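Long-range contact in hypothetical protein SMU.776 (Streptococcus mutans, PDB 2B78), which is of unknown function but is probably an S-adenosylmethionine-dependent methyltransferase that may bind RNA: residues L69-K82 against I131-Y143. Sequence-based numbering, arbitrary orientation.
Sequences LNVTYFIKLFQWSK and IRDEIVAAFRQVY
Lys-82 lies across the ring of Tyr-143 and reaches the carbonyl of Val-142. With CG anti to the backbone N and the later torsions extended, the chain runs straight. CB and CG pass the phenol end, CB 3.2 Å from Tyr-143 OH; CD lies over the ring face, offset toward its rim, and also meets Val-142 CG1; and CE continues past CE1 of Tyr-143. At the tip, NZ donates to Val-142 O at 2.7 Å, with a C=O...N angle of 163°. The same ammonium makes an off-centre cation-pi contact with the ring. A water joins Tyr-143 OH to Ser-81 OG.

Helices 71-82 and 132-142 cross at -47° with axes 8.1 Å apart, and their packing is knobs-into-holes: Ala-138 enters the pocket of Val-71, Phe-74, Ile-75 and Phe-78, its CB 3.4 Å from Phe-74 CB, while Phe-78 and Val-142 are knobs in turn. The pair covers part of the mixed sheet containing strands 96-101 and 118-123, where Phe-100 and Phe-121 add edge-to-face partners for Phe-78 and Phe-139 respectively.

Between the helices, Phe-139 turns its edge to the face of Phe-78 in a T-shaped pair (planes 83° apart), and Ile-135 O lies near that ring's plane, 3.4 Å from Phe-78 CE2. Ile-135 CG1 sits 3.6 Å above the centre of the Phe-74 ring, a CH-pi contact.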
ATOM      1  N   LEU A  69      13.252  24.467   2.760  1.00 29.99           N
ATOM      2  CA  LEU A  69      12.979  23.420   1.778  1.00 29.64           C
ATOM      3  C   LEU A  69      13.455  23.747   0.371  1.00 29.30           C
ATOM      4  O   LEU A  69      12.638  23.975  -0.522  1.00 32.79           O
ATOM      5  CB  LEU A  69      11.478  23.120   1.709  1.00 28.98           C
ATOM      6  CG  LEU A  69      10.809  22.373   2.857  1.00 28.39           C
ATOM      7  CD1 LEU A  69       9.357  22.091   2.473  1.00 27.42           C
ATOM      8  CD2 LEU A  69      11.546  21.075   3.133  1.00 27.72           C
ATOM      9  N   ASN A  70      14.764  23.766   0.157  1.00 27.02           N
ATOM     10  CA  ASN A  70      15.281  24.049  -1.173  1.00 25.97           C
ATOM     11  C   ASN A  70      15.676  22.735  -1.852  1.00 24.59           C
ATOM     12  O   ASN A  70      15.607  21.659  -1.244  1.00 24.11           O
ATOM     13  CB  ASN A  70      16.478  24.998  -1.097  1.00 26.20           C
ATOM     14  CG  ASN A  70      17.503  24.557  -0.084  1.00 26.03           C
ATOM     15  OD1 ASN A  70      17.708  23.361   0.119  1.00 27.22           O
ATOM     16  ND2 ASN A  70      18.170  25.521   0.552  1.00 26.70           N
ATOM     17  N   VAL A  71      16.087  22.812  -3.111  1.00 22.88           N
ATOM     18  CA  VAL A  71      16.446  21.600  -3.833  1.00 20.67           C
ATOM     19  C   VAL A  71      17.525  20.775  -3.123  1.00 20.57           C
ATOM     20  O   VAL A  71      17.486  19.541  -3.147  1.00 19.87           O
ATOM     21  CB  VAL A  71      16.858  21.928  -5.302  1.00 20.06           C
ATOM     22  CG1 VAL A  71      18.097  22.796  -5.330  1.00 18.62           C
ATOM     23  CG2 VAL A  71      17.064  20.640  -6.081  1.00 20.17           C
ATOM     24  N   THR A  72      18.472  21.438  -2.465  1.00 19.53           N
ATOM     25  CA  THR A  72      19.527  20.708  -1.765  1.00 19.46           C
ATOM     26  C   THR A  72      18.981  19.875  -0.609  1.00 19.56           C
ATOM     27  O   THR A  72      19.487  18.785  -0.324  1.00 20.04           O
ATOM     28  CB  THR A  72      20.615  21.660  -1.224  1.00 18.11           C
ATOM     29  OG1 THR A  72      21.399  22.148  -2.319  1.00 18.73           O
ATOM     30  CG2 THR A  72      21.530  20.931  -0.246  1.00 15.07           C
ATOM     31  N   TYR A  73      17.952  20.383   0.055  1.00 19.70           N
ATOM     32  CA  TYR A  73      17.366  19.654   1.169  1.00 21.68           C
ATOM     33  C   TYR A  73      16.797  18.328   0.670  1.00 20.82           C
ATOM     34  O   TYR A  73      16.904  17.311   1.348  1.00 21.32           O
ATOM     35  CB  TYR A  73      16.261  20.474   1.827  1.00 23.63           C
ATOM     36  CG  TYR A  73      15.698  19.811   3.064  1.00 27.44           C
ATOM     37  CD1 TYR A  73      16.410  19.810   4.263  1.00 28.57           C
ATOM     38  CD2 TYR A  73      14.453  19.177   3.034  1.00 28.44           C
ATOM     39  CE1 TYR A  73      15.900  19.197   5.404  1.00 28.47           C
ATOM     40  CE2 TYR A  73      13.932  18.559   4.174  1.00 29.19           C
ATOM     41  CZ  TYR A  73      14.660  18.577   5.351  1.00 28.95           C
ATOM     42  OH  TYR A  73      14.148  17.986   6.482  1.00 32.28           O
ATOM     43  N   PHE A  74      16.191  18.337  -0.518  1.00 19.66           N
ATOM     44  CA  PHE A  74      15.627  17.111  -1.068  1.00 18.42           C
ATOM     45  C   PHE A  74      16.708  16.174  -1.599  1.00 19.01           C
ATOM     46  O   PHE A  74      16.561  14.948  -1.534  1.00 18.84           O
ATOM     47  CB  PHE A  74      14.587  17.440  -2.145  1.00 18.27           C
ATOM     48  CG  PHE A  74      13.311  18.010  -1.588  1.00 18.31           C
ATOM     49  CD1 PHE A  74      12.466  17.225  -0.808  1.00 18.09           C
ATOM     50  CD2 PHE A  74      12.981  19.343  -1.797  1.00 17.14           C
ATOM     51  CE1 PHE A  74      11.308  17.768  -0.241  1.00 17.71           C
ATOM     52  CE2 PHE A  74      11.830  19.890  -1.237  1.00 17.77           C
ATOM     53  CZ  PHE A  74      10.994  19.102  -0.456  1.00 16.89           C
ATOM     54  N   ILE A  75      17.802  16.731  -2.112  1.00 19.75           N
ATOM     55  CA  ILE A  75      18.899  15.888  -2.602  1.00 19.65           C
ATOM     56  C   ILE A  75      19.406  15.051  -1.418  1.00 20.00           C
ATOM     57  O   ILE A  75      19.643  13.842  -1.549  1.00 20.50           O
ATOM     58  CB  ILE A  75      20.057  16.755  -3.181  1.00 19.32           C
ATOM     59  CG1 ILE A  75      19.629  17.328  -4.533  1.00 19.23           C
ATOM     60  CG2 ILE A  75      21.326  15.931  -3.336  1.00 17.89           C
ATOM     61  CD1 ILE A  75      20.571  18.377  -5.093  1.00 18.35           C
ATOM     62  N   LYS A  76      19.545  15.692  -0.260  1.00 20.28           N
ATOM     63  CA  LYS A  76      20.004  15.016   0.951  1.00 22.23           C
ATOM     64  C   LYS A  76      19.022  13.912   1.338  1.00 22.48           C
ATOM     65  O   LYS A  76      19.424  12.794   1.650  1.00 22.47           O
ATOM     66  CB  LYS A  76      20.108  16.006   2.115  1.00 25.17           C
ATOM     67  CG  LYS A  76      21.071  17.174   1.891  1.00 29.65           C
ATOM     68  CD  LYS A  76      22.521  16.717   1.894  1.00 31.50           C
ATOM     69  CE  LYS A  76      23.470  17.909   1.871  1.00 32.66           C
ATOM     70  NZ  LYS A  76      24.896  17.479   1.839  1.00 31.98           N
ATOM     71  N   LEU A  77      17.732  14.234   1.328  1.00 22.15           N
ATOM     72  CA  LEU A  77      16.713  13.249   1.682  1.00 21.85           C
ATOM     73  C   LEU A  77      16.745  12.033   0.766  1.00 22.31           C
ATOM     74  O   LEU A  77      16.658  10.895   1.232  1.00 23.05           O
ATOM     75  CB  LEU A  77      15.315  13.872   1.641  1.00 20.41           C
ATOM     76  CG  LEU A  77      14.912  14.742   2.834  1.00 20.86           C
ATOM     77  CD1 LEU A  77      13.501  15.254   2.636  1.00 20.31           C
ATOM     78  CD2 LEU A  77      15.006  13.917   4.129  1.00 20.23           C
ATOM     79  N   PHE A  78      16.858  12.261  -0.539  1.00 22.44           N
ATOM     80  CA  PHE A  78      16.880  11.141  -1.473  1.00 21.24           C
ATOM     81  C   PHE A  78      18.181  10.348  -1.418  1.00 20.87           C
ATOM     82  O   PHE A  78      18.183   9.147  -1.678  1.00 20.35           O
ATOM     83  CB  PHE A  78      16.591  11.625  -2.900  1.00 20.90           C
ATOM     84  CG  PHE A  78      15.200  12.183  -3.081  1.00 20.36           C
ATOM     85  CD1 PHE A  78      14.099  11.535  -2.521  1.00 19.82           C
ATOM     86  CD2 PHE A  78      14.988  13.351  -3.810  1.00 19.95           C
ATOM     87  CE1 PHE A  78      12.809  12.043  -2.679  1.00 18.43           C
ATOM     88  CE2 PHE A  78      13.701  13.872  -3.977  1.00 18.55           C
ATOM     89  CZ  PHE A  78      12.612  13.218  -3.411  1.00 18.68           C
ATOM     90  N   GLN A  79      19.288  11.003  -1.079  1.00 22.05           N
ATOM     91  CA  GLN A  79      20.564  10.294  -0.978  1.00 23.57           C
ATOM     92  C   GLN A  79      20.470   9.289   0.163  1.00 23.06           C
ATOM     93  O   GLN A  79      20.988   8.176   0.068  1.00 23.00           O
ATOM     94  CB  GLN A  79      21.720  11.267  -0.703  1.00 25.14           C
ATOM     95  CG  GLN A  79      22.215  12.059  -1.910  1.00 29.66           C
ATOM     96  CD  GLN A  79      23.255  13.122  -1.531  1.00 32.15           C
ATOM     97  OE1 GLN A  79      24.033  13.577  -2.373  1.00 32.11           O
ATOM     98  NE2 GLN A  79      23.259  13.524  -0.264  1.00 33.40           N
ATOM     99  N   TRP A  80      19.792   9.674   1.240  1.00 23.00           N
ATOM    100  CA  TRP A  80      19.640   8.788   2.391  1.00 25.03           C
ATOM    101  C   TRP A  80      18.692   7.629   2.073  1.00 23.87           C
ATOM    102  O   TRP A  80      18.960   6.479   2.418  1.00 24.37           O
ATOM    103  CB  TRP A  80      19.095   9.557   3.607  1.00 27.87           C
ATOM    104  CG  TRP A  80      20.091  10.400   4.350  1.00 32.06           C
ATOM    105  CD1 TRP A  80      20.197  11.764   4.322  1.00 33.23           C
ATOM    106  CD2 TRP A  80      21.102   9.937   5.261  1.00 34.07           C
ATOM    107  NE1 TRP A  80      21.210  12.178   5.159  1.00 34.51           N
ATOM    108  CE2 TRP A  80      21.784  11.080   5.745  1.00 34.67           C
ATOM    109  CE3 TRP A  80      21.501   8.671   5.712  1.00 34.58           C
ATOM    110  CZ2 TRP A  80      22.837  10.993   6.665  1.00 35.11           C
ATOM    111  CZ3 TRP A  80      22.554   8.584   6.629  1.00 35.17           C
ATOM    112  CH2 TRP A  80      23.209   9.741   7.092  1.00 34.75           C
ATOM    113  N   SER A  81      17.575   7.931   1.421  1.00 22.34           N
ATOM    114  CA  SER A  81      16.609   6.892   1.088  1.00 22.20           C
ATOM    115  C   SER A  81      17.225   5.890   0.115  1.00 21.95           C
ATOM    116  O   SER A  81      16.948   4.689   0.179  1.00 22.39           O
ATOM    117  CB  SER A  81      15.338   7.515   0.496  1.00 21.07           C
ATOM    118  OG  SER A  81      15.611   8.223  -0.703  1.00 23.31           O
ATOM    119  N   LYS A  82      18.069   6.386  -0.781  1.00 21.90           N
ATOM    120  CA  LYS A  82      18.737   5.533  -1.761  1.00 22.97           C
ATOM    121  C   LYS A  82      19.746   4.604  -1.087  1.00 22.32           C
ATOM    122  O   LYS A  82      19.811   3.417  -1.393  1.00 20.90           O
ATOM    123  CB  LYS A  82      19.455   6.399  -2.804  1.00 23.92           C
ATOM    124  CG  LYS A  82      20.262   5.611  -3.837  1.00 26.27           C
ATOM    125  CD  LYS A  82      20.760   6.529  -4.947  1.00 28.60           C
ATOM    126  CE  LYS A  82      21.394   5.746  -6.088  1.00 29.90           C
ATOM    127  NZ  LYS A  82      21.800   6.651  -7.216  1.00 31.55           N
ATOM    128  N   ILE A 131       5.281  22.478  -4.748  1.00 20.29           N
ATOM    129  CA  ILE A 131       6.737  22.602  -4.778  1.00 19.40           C
ATOM    130  C   ILE A 131       7.376  21.382  -5.426  1.00 18.96           C
ATOM    131  O   ILE A 131       8.543  21.086  -5.172  1.00 18.50           O
ATOM    132  CB  ILE A 131       7.348  22.736  -3.361  1.00 20.77           C
ATOM    133  CG1 ILE A 131       7.051  21.478  -2.541  1.00 21.06           C
ATOM    134  CG2 ILE A 131       6.808  23.973  -2.665  1.00 20.55           C
ATOM    135  CD1 ILE A 131       7.870  21.374  -1.275  1.00 19.09           C
ATOM    136  N   ARG A 132       6.634  20.687  -6.280  1.00 19.14           N
ATOM    137  CA  ARG A 132       7.165  19.476  -6.887  1.00 21.24           C
ATOM    138  C   ARG A 132       8.306  19.626  -7.885  1.00 22.76           C
ATOM    139  O   ARG A 132       9.031  18.659  -8.121  1.00 21.86           O
ATOM    140  CB  ARG A 132       6.031  18.647  -7.504  1.00 22.35           C
ATOM    141  CG  ARG A 132       5.422  19.166  -8.797  1.00 23.46           C
ATOM    142  CD  ARG A 132       4.150  18.367  -9.082  1.00 24.31           C
ATOM    143  NE  ARG A 132       3.898  18.149 -10.502  1.00 25.02           N
ATOM    144  CZ  ARG A 132       3.459  19.077 -11.345  1.00 25.02           C
ATOM    145  NH1 ARG A 132       3.215  20.310 -10.918  1.00 25.12           N
ATOM    146  NH2 ARG A 132       3.263  18.766 -12.620  1.00 25.51           N
ATOM    147  N   ASP A 133       8.488  20.810  -8.467  1.00 23.63           N
ATOM    148  CA  ASP A 133       9.581  20.981  -9.426  1.00 24.10           C
ATOM    149  C   ASP A 133      10.945  20.808  -8.769  1.00 23.04           C
ATOM    150  O   ASP A 133      11.833  20.170  -9.330  1.00 22.48           O
ATOM    151  CB  ASP A 133       9.507  22.351 -10.114  1.00 25.36           C
ATOM    152  CG  ASP A 133       8.398  22.419 -11.147  1.00 27.27           C
ATOM    153  OD1 ASP A 133       7.752  21.377 -11.389  1.00 27.98           O
ATOM    154  OD2 ASP A 133       8.170  23.509 -11.720  1.00 29.31           O
ATOM    155  N   GLU A 134      11.122  21.380  -7.584  1.00 22.57           N
ATOM    156  CA  GLU A 134      12.393  21.243  -6.884  1.00 22.79           C
ATOM    157  C   GLU A 134      12.564  19.812  -6.385  1.00 21.07           C
ATOM    158  O   GLU A 134      13.658  19.260  -6.437  1.00 20.57           O
ATOM    159  CB  GLU A 134      12.477  22.239  -5.731  1.00 23.48           C
ATOM    160  CG  GLU A 134      11.218  22.343  -4.903  1.00 26.56           C
ATOM    161  CD  GLU A 134      11.238  23.550  -3.988  1.00 28.75           C
ATOM    162  OE1 GLU A 134      12.062  23.567  -3.045  1.00 28.16           O
ATOM    163  OE2 GLU A 134      10.432  24.483  -4.220  1.00 29.07           O
ATOM    164  N   ILE A 135      11.479  19.203  -5.919  1.00 19.14           N
ATOM    165  CA  ILE A 135      11.545  17.825  -5.454  1.00 17.92           C
ATOM    166  C   ILE A 135      12.015  16.915  -6.592  1.00 18.64           C
ATOM    167  O   ILE A 135      12.920  16.105  -6.419  1.00 19.49           O
ATOM    168  CB  ILE A 135      10.157  17.320  -4.972  1.00 17.90           C
ATOM    169  CG1 ILE A 135       9.747  18.067  -3.701  1.00 15.87           C
ATOM    170  CG2 ILE A 135      10.203  15.800  -4.729  1.00 15.23           C
ATOM    171  CD1 ILE A 135       8.406  17.631  -3.129  1.00 17.79           C
ATOM    172  N   VAL A 136      11.391  17.044  -7.759  1.00 18.15           N
ATOM    173  CA  VAL A 136      11.753  16.212  -8.899  1.00 17.35           C
ATOM    174  C   VAL A 136      13.186  16.487  -9.346  1.00 18.03           C
ATOM    175  O   VAL A 136      13.945  15.559  -9.617  1.00 19.46           O
ATOM    176  CB  VAL A 136      10.777  16.438 -10.081  1.00 17.32           C
ATOM    177  CG1 VAL A 136      11.204  15.614 -11.273  1.00 16.66           C
ATOM    178  CG2 VAL A 136       9.368  16.050  -9.671  1.00 16.02           C
ATOM    179  N   ALA A 137      13.550  17.765  -9.410  1.00 17.27           N
ATOM    180  CA  ALA A 137      14.893  18.168  -9.805  1.00 16.78           C
ATOM    181  C   ALA A 137      15.927  17.474  -8.914  1.00 16.22           C
ATOM    182  O   ALA A 137      16.932  16.944  -9.398  1.00 16.70           O
ATOM    183  CB  ALA A 137      15.030  19.689  -9.694  1.00 15.95           C
ATOM    184  N   ALA A 138      15.670  17.483  -7.609  1.00 14.76           N
ATOM    185  CA  ALA A 138      16.556  16.844  -6.642  1.00 13.86           C
ATOM    186  C   ALA A 138      16.609  15.339  -6.867  1.00 13.39           C
ATOM    187  O   ALA A 138      17.676  14.724  -6.759  1.00 12.77           O
ATOM    188  CB  ALA A 138      16.075  17.130  -5.223  1.00 11.72           C
ATOM    189  N   PHE A 139      15.459  14.740  -7.170  1.00 13.29           N
ATOM    190  CA  PHE A 139      15.402  13.294  -7.400  1.00 14.52           C
ATOM    191  C   PHE A 139      16.208  12.893  -8.633  1.00 15.31           C
ATOM    192  O   PHE A 139      16.977  11.926  -8.597  1.00 15.24           O
ATOM    193  CB  PHE A 139      13.952  12.816  -7.580  1.00 13.90           C
ATOM    194  CG  PHE A 139      13.828  11.324  -7.786  1.00 14.37           C
ATOM    195  CD1 PHE A 139      13.732  10.464  -6.698  1.00 13.29           C
ATOM    196  CD2 PHE A 139      13.853  10.779  -9.066  1.00 13.42           C
ATOM    197  CE1 PHE A 139      13.661   9.079  -6.883  1.00 13.25           C
ATOM    198  CE2 PHE A 139      13.785   9.405  -9.265  1.00 13.14           C
ATOM    199  CZ  PHE A 139      13.689   8.550  -8.167  1.00 14.14           C
ATOM    200  N   ARG A 140      16.034  13.631  -9.727  1.00 16.57           N
ATOM    201  CA  ARG A 140      16.749  13.306 -10.949  1.00 18.61           C
ATOM    202  C   ARG A 140      18.261  13.344 -10.778  1.00 18.52           C
ATOM    203  O   ARG A 140      18.977  12.621 -11.464  1.00 20.69           O
ATOM    204  CB  ARG A 140      16.314  14.228 -12.091  1.00 20.01           C
ATOM    205  CG  ARG A 140      14.863  14.019 -12.493  1.00 21.95           C
ATOM    206  CD  ARG A 140      14.447  14.906 -13.660  1.00 25.35           C
ATOM    207  NE  ARG A 140      14.900  14.400 -14.956  1.00 29.40           N
ATOM    208  CZ  ARG A 140      14.659  15.007 -16.117  1.00 30.42           C
ATOM    209  NH1 ARG A 140      13.974  16.143 -16.139  1.00 30.73           N
ATOM    210  NH2 ARG A 140      15.094  14.478 -17.257  1.00 29.83           N
ATOM    211  N   GLN A 141      18.760  14.166  -9.864  1.00 18.02           N
ATOM    212  CA  GLN A 141      20.207  14.206  -9.664  1.00 18.21           C
ATOM    213  C   GLN A 141      20.674  12.950  -8.927  1.00 17.13           C
ATOM    214  O   GLN A 141      21.709  12.366  -9.255  1.00 17.11           O
ATOM    215  CB  GLN A 141      20.632  15.443  -8.866  1.00 18.38           C
ATOM    216  CG  GLN A 141      22.132  15.454  -8.591  1.00 19.92           C
ATOM    217  CD  GLN A 141      22.615  16.676  -7.833  1.00 21.19           C
ATOM    218  OE1 GLN A 141      22.339  17.807  -8.218  1.00 21.08           O
ATOM    219  NE2 GLN A 141      23.366  16.448  -6.760  1.00 21.71           N
ATOM    220  N   VAL A 142      19.897  12.529  -7.935  1.00 16.66           N
ATOM    221  CA  VAL A 142      20.240  11.355  -7.142  1.00 16.41           C
ATOM    222  C   VAL A 142      20.023  10.044  -7.899  1.00 16.43           C
ATOM    223  O   VAL A 142      20.796   9.094  -7.742  1.00 15.96           O
ATOM    224  CB  VAL A 142      19.432  11.349  -5.822  1.00 17.37           C
ATOM    225  CG1 VAL A 142      19.746  10.091  -5.005  1.00 15.51           C
ATOM    226  CG2 VAL A 142      19.763  12.609  -5.024  1.00 14.86           C
ATOM    227  N   TYR A 143      18.976  10.000  -8.724  1.00 16.23           N
ATOM    228  CA  TYR A 143      18.651   8.813  -9.529  1.00 17.23           C
ATOM    229  C   TYR A 143      18.596   9.264 -10.983  1.00 18.60           C
ATOM    230  O   TYR A 143      17.518   9.369 -11.565  1.00 18.67           O
ATOM    231  CB  TYR A 143      17.278   8.264  -9.135  1.00 16.70           C
ATOM    232  CG  TYR A 143      17.246   7.474  -7.845  1.00 16.54           C
ATOM    233  CD1 TYR A 143      17.646   6.134  -7.815  1.00 16.33           C
ATOM    234  CD2 TYR A 143      16.771   8.044  -6.670  1.00 14.98           C
ATOM    235  CE1 TYR A 143      17.563   5.380  -6.648  1.00 15.26           C
ATOM    236  CE2 TYR A 143      16.680   7.297  -5.488  1.00 16.52           C
ATOM    237  CZ  TYR A 143      17.075   5.966  -5.490  1.00 15.67           C
ATOM    238  OH  TYR A 143      16.953   5.215  -4.348  1.00 17.90           O
TER
HETATM  239  O   HOH W   1      15.188   6.429  -2.707  1.00 21.59           O